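PDB 3H14: aminotransferase, classes I and II from Silicibacter pomeroyi DSS-3, which probably catalyses pyridoxal 5'-phosphate-dependent transfer of the amino group between L-aspartate and 2-oxoglutarate, giving oxaloacetate and L-glutamate. Local coordinates for residues A[69-81]-A[87-99]. Sequence-based numbering, arbitrary orientation.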
# COMPACT_ATOMS: atom_id res chain seq x y z
N GLY A 69 9.63 -19.38 7.04
CA GLY A 69 8.29 -19.79 7.52
C GLY A 69 7.85 -21.22 7.16
O GLY A 69 8.65 -22.07 6.84
N LEU A 70 6.55 -21.46 7.27
CA LEU A 70 5.94 -22.74 6.95
C LEU A 70 6.31 -23.14 5.52
O LEU A 70 6.06 -22.39 4.59
CB LEU A 70 4.42 -22.63 7.09
CG LEU A 70 3.61 -23.78 7.65
CD1 LEU A 70 4.20 -24.33 8.97
CD2 LEU A 70 2.15 -23.32 7.84
N PRO A 71 6.95 -24.32 5.34
CA PRO A 71 7.27 -24.79 3.98
C PRO A 71 6.08 -24.85 3.00
O PRO A 71 6.22 -24.47 1.84
CB PRO A 71 7.84 -26.21 4.24
CG PRO A 71 8.43 -26.09 5.63
CD PRO A 71 7.47 -25.24 6.38
N ALA A 72 4.94 -25.35 3.44
CA ALA A 72 3.74 -25.38 2.59
C ALA A 72 3.31 -23.98 2.13
O ALA A 72 2.82 -23.81 1.02
CB ALA A 72 2.59 -26.07 3.30
N LEU A 73 3.44 -22.98 3.00
CA LEU A 73 3.08 -21.59 2.65
C LEU A 73 4.04 -20.96 1.65
O LEU A 73 3.62 -20.39 0.65
CB LEU A 73 2.97 -20.74 3.91
CG LEU A 73 2.51 -19.28 3.72
CD1 LEU A 73 1.16 -19.17 3.01
CD2 LEU A 73 2.48 -18.61 5.07
N ARG A 74 5.32 -21.11 1.90
CA ARG A 74 6.35 -20.78 0.88
C ARG A 74 6.10 -21.42 -0.47
O ARG A 74 6.18 -20.78 -1.50
CB ARG A 74 7.73 -21.19 1.39
CG ARG A 74 8.16 -20.42 2.63
CD ARG A 74 9.47 -20.96 3.18
NE ARG A 74 10.61 -20.38 2.50
CZ ARG A 74 11.87 -20.76 2.66
NH1 ARG A 74 12.19 -21.79 3.44
NH2 ARG A 74 12.81 -20.10 2.00
N GLN A 75 5.81 -22.71 -0.46
CA GLN A 75 5.47 -23.45 -1.67
C GLN A 75 4.20 -22.92 -2.34
O GLN A 75 4.13 -22.82 -3.58
CB GLN A 75 5.31 -24.94 -1.32
CG GLN A 75 6.64 -25.64 -1.14
CD GLN A 75 6.58 -26.89 -0.27
OE1 GLN A 75 5.52 -27.51 -0.10
NE2 GLN A 75 7.73 -27.28 0.29
N ARG A 76 3.20 -22.59 -1.54
CA ARG A 76 1.93 -22.07 -2.10
C ARG A 76 2.09 -20.69 -2.73
O ARG A 76 1.45 -20.39 -3.73
CB ARG A 76 0.83 -22.01 -1.04
CG ARG A 76 -0.56 -21.61 -1.57
CD ARG A 76 -1.10 -22.61 -2.60
NE ARG A 76 -2.35 -22.17 -3.21
CZ ARG A 76 -2.43 -21.31 -4.22
NH1 ARG A 76 -1.35 -20.75 -4.74
NH2 ARG A 76 -3.61 -20.99 -4.72
N ILE A 77 2.89 -19.85 -2.11
CA ILE A 77 3.22 -18.54 -2.68
C ILE A 77 3.97 -18.70 -4.03
O ILE A 77 3.61 -18.06 -5.03
CB ILE A 77 3.99 -17.69 -1.67
CG1 ILE A 77 3.08 -17.29 -0.49
CG2 ILE A 77 4.59 -16.44 -2.34
CD1 ILE A 77 3.84 -16.82 0.77
N ALA A 78 4.97 -19.57 -4.06
CA ALA A 78 5.71 -19.88 -5.28
C ALA A 78 4.77 -20.26 -6.42
O ALA A 78 4.90 -19.76 -7.53
CB ALA A 78 6.75 -21.00 -5.02
N ARG A 79 3.77 -21.10 -6.11
CA ARG A 79 2.73 -21.47 -7.08
C ARG A 79 1.93 -20.24 -7.56
O ARG A 79 1.59 -20.14 -8.74
CB ARG A 79 1.79 -22.51 -6.46
CG ARG A 79 0.64 -22.99 -7.34
CD ARG A 79 -0.07 -24.18 -6.69
NE ARG A 79 -1.53 -24.02 -6.68
CZ ARG A 79 -2.35 -24.67 -5.87
NH1 ARG A 79 -1.88 -25.53 -4.96
NH2 ARG A 79 -3.66 -24.44 -5.94
N LEU A 80 1.64 -19.31 -6.65
CA LEU A 80 0.97 -18.06 -7.02
C LEU A 80 1.73 -17.29 -8.12
O LEU A 80 1.10 -16.72 -9.04
CB LEU A 80 0.71 -17.18 -5.76
CG LEU A 80 0.23 -15.73 -5.95
CD1 LEU A 80 -0.66 -15.27 -4.80
CD2 LEU A 80 1.39 -14.80 -6.10
N TYR A 81 3.06 -17.31 -8.07
CA TYR A 81 3.86 -16.58 -9.06
C TYR A 81 3.74 -17.17 -10.45
O TYR A 81 3.73 -16.43 -11.43
CB TYR A 81 5.33 -16.41 -8.60
CG TYR A 81 5.48 -15.28 -7.57
CD1 TYR A 81 5.62 -13.97 -7.99
CD2 TYR A 81 5.39 -15.53 -6.20
CE1 TYR A 81 5.73 -12.93 -7.08
CE2 TYR A 81 5.49 -14.48 -5.27
CZ TYR A 81 5.65 -13.17 -5.73
OH TYR A 81 5.76 -12.12 -4.82
N VAL A 87 5.62 -16.77 -13.81
CA VAL A 87 6.98 -16.80 -13.31
C VAL A 87 7.26 -18.10 -12.56
O VAL A 87 6.54 -18.44 -11.63
CB VAL A 87 7.29 -15.60 -12.39
CG1 VAL A 87 8.49 -15.87 -11.54
CG2 VAL A 87 7.51 -14.34 -13.22
N ASP A 88 8.31 -18.82 -12.96
CA ASP A 88 8.74 -20.04 -12.29
C ASP A 88 9.66 -19.66 -11.13
O ASP A 88 10.77 -19.18 -11.35
CB ASP A 88 9.48 -20.95 -13.28
CG ASP A 88 9.71 -22.37 -12.74
OD1 ASP A 88 8.97 -23.29 -13.18
OD2 ASP A 88 10.62 -22.58 -11.89
N LEU A 89 9.19 -19.86 -9.90
CA LEU A 89 9.92 -19.39 -8.74
C LEU A 89 10.19 -20.52 -7.78
O LEU A 89 9.29 -21.27 -7.46
CB LEU A 89 9.11 -18.30 -8.03
CG LEU A 89 9.73 -17.60 -6.80
CD1 LEU A 89 10.98 -16.79 -7.18
CD2 LEU A 89 8.66 -16.72 -6.12
N ASP A 90 11.42 -20.62 -7.32
CA ASP A 90 11.80 -21.58 -6.31
C ASP A 90 11.23 -21.11 -4.96
O ASP A 90 11.40 -19.95 -4.60
CB ASP A 90 13.33 -21.66 -6.25
CG ASP A 90 13.84 -22.44 -5.07
OD1 ASP A 90 13.24 -23.46 -4.68
OD2 ASP A 90 14.88 -22.02 -4.52
N PRO A 91 10.51 -22.00 -4.25
CA PRO A 91 10.00 -21.63 -2.91
C PRO A 91 11.06 -21.28 -1.89
O PRO A 91 10.75 -20.59 -0.92
CB PRO A 91 9.21 -22.87 -2.45
CG PRO A 91 9.48 -23.93 -3.44
CD PRO A 91 10.04 -23.33 -4.68
N GLY A 92 12.29 -21.71 -2.11
CA GLY A 92 13.41 -21.33 -1.26
C GLY A 92 13.66 -19.84 -1.24
O GLY A 92 14.26 -19.33 -0.31
N ARG A 93 13.22 -19.13 -2.28
CA ARG A 93 13.39 -17.67 -2.36
C ARG A 93 12.26 -16.88 -1.71
O ARG A 93 12.35 -15.67 -1.65
CB ARG A 93 13.53 -17.23 -3.84
CG ARG A 93 14.90 -17.55 -4.42
CD ARG A 93 14.94 -17.39 -5.91
NE ARG A 93 14.74 -16.00 -6.24
CZ ARG A 93 14.43 -15.52 -7.44
NH1 ARG A 93 14.34 -16.32 -8.50
NH2 ARG A 93 14.26 -14.21 -7.58
N VAL A 94 11.19 -17.57 -1.28
CA VAL A 94 10.05 -16.94 -0.59
C VAL A 94 10.37 -16.93 0.89
O VAL A 94 10.70 -17.96 1.47
CB VAL A 94 8.72 -17.69 -0.87
CG1 VAL A 94 7.48 -17.05 -0.08
CG2 VAL A 94 8.46 -17.72 -2.33
N VAL A 95 10.38 -15.73 1.50
CA VAL A 95 10.56 -15.55 2.91
C VAL A 95 9.23 -15.04 3.52
O VAL A 95 8.71 -14.00 3.10
CB VAL A 95 11.68 -14.53 3.18
CG1 VAL A 95 11.86 -14.26 4.67
CG2 VAL A 95 12.99 -14.99 2.57
N ILE A 96 8.72 -15.76 4.51
CA ILE A 96 7.49 -15.40 5.18
C ILE A 96 7.83 -14.36 6.24
O ILE A 96 8.77 -14.54 7.01
CB ILE A 96 6.86 -16.61 5.85
CG1 ILE A 96 6.63 -17.72 4.83
CG2 ILE A 96 5.56 -16.19 6.56
CD1 ILE A 96 5.96 -17.27 3.49
N THR A 97 7.08 -13.26 6.27
CA THR A 97 7.39 -12.13 7.15
C THR A 97 6.19 -11.85 8.04
O THR A 97 5.09 -12.27 7.75
CB THR A 97 7.62 -10.84 6.34
OG1 THR A 97 6.42 -10.54 5.64
CG2 THR A 97 8.76 -11.02 5.35
N PRO A 98 6.40 -11.11 9.12
CA PRO A 98 5.24 -10.67 9.91
C PRO A 98 4.39 -9.55 9.22
O PRO A 98 3.79 -8.73 9.90
CB PRO A 98 5.86 -10.18 11.21
CG PRO A 98 7.30 -9.88 10.89
CD PRO A 98 7.68 -10.67 9.68
N GLY A 99 4.28 -9.55 7.91
CA GLY A 99 3.55 -8.48 7.24
C GLY A 99 4.48 -7.61 6.46
O GLY A 99 5.66 -7.92 6.29
O HOH W 1 6.33 -20.45 -9.83
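Arg74 reaches from helix 71-81 past the carbonyls of Pro91 and Gly92 to the start of strand 94-97, where its NE donates to Val94 O at 2.6 Å. The donor arrives nearly in line with that carbonyl (C=O...N 161°), and NH2 adds a weak second bond to the same oxygen. A bend at chi3 (85°) swings the guanidinium round to this acceptor, while Arg74 CG rests on Ile96 CG1. Beside the arginine, the contact is apolar: Ile77 CD1 presses on Ile96 CD1 at 3.5 Å, tight for two methyl groups, and Ile77 CG2 meets Val94 CG1 at 3.7 Å. Leu73, one turn nearer the helix N-terminus than Ile77, touches Ile96 CD1 with its CG, and the CA of Gly69 lies against Ile96 CG1. Ala78 CB packs against Pro91 and lies close to Leu89 O. The side chains of Tyr81 and Leu89 lie side by side, pointing the same way, with Tyr81 CD2 3.5 Å from Leu89 CD2. Val87 N donates to Tyr81 O (3.1 Å) from above the carbonyl plane, and one water ties Ala78 O, 2.8 Å away, to Val87 O and Leu89 N, binding the returning chain to the helix. Farther out, Tyr81 OH is hydrogen-bonded to Trp241 NE1, and Arg93 bonds through NE to Val244 O and forms a salt bridge with Asp220. Strand 94-97 pairs antiparallel with strand 240-243, forming one edge of the seven-stranded mixed sheet; the axes of helix segment 71-81 and strand 94-97 make an angle of 119°. This helix-turn-strand unit packed on the sheet edge belongs to the large, cofactor-binding domain of fold type I, as in class I aminotransferases.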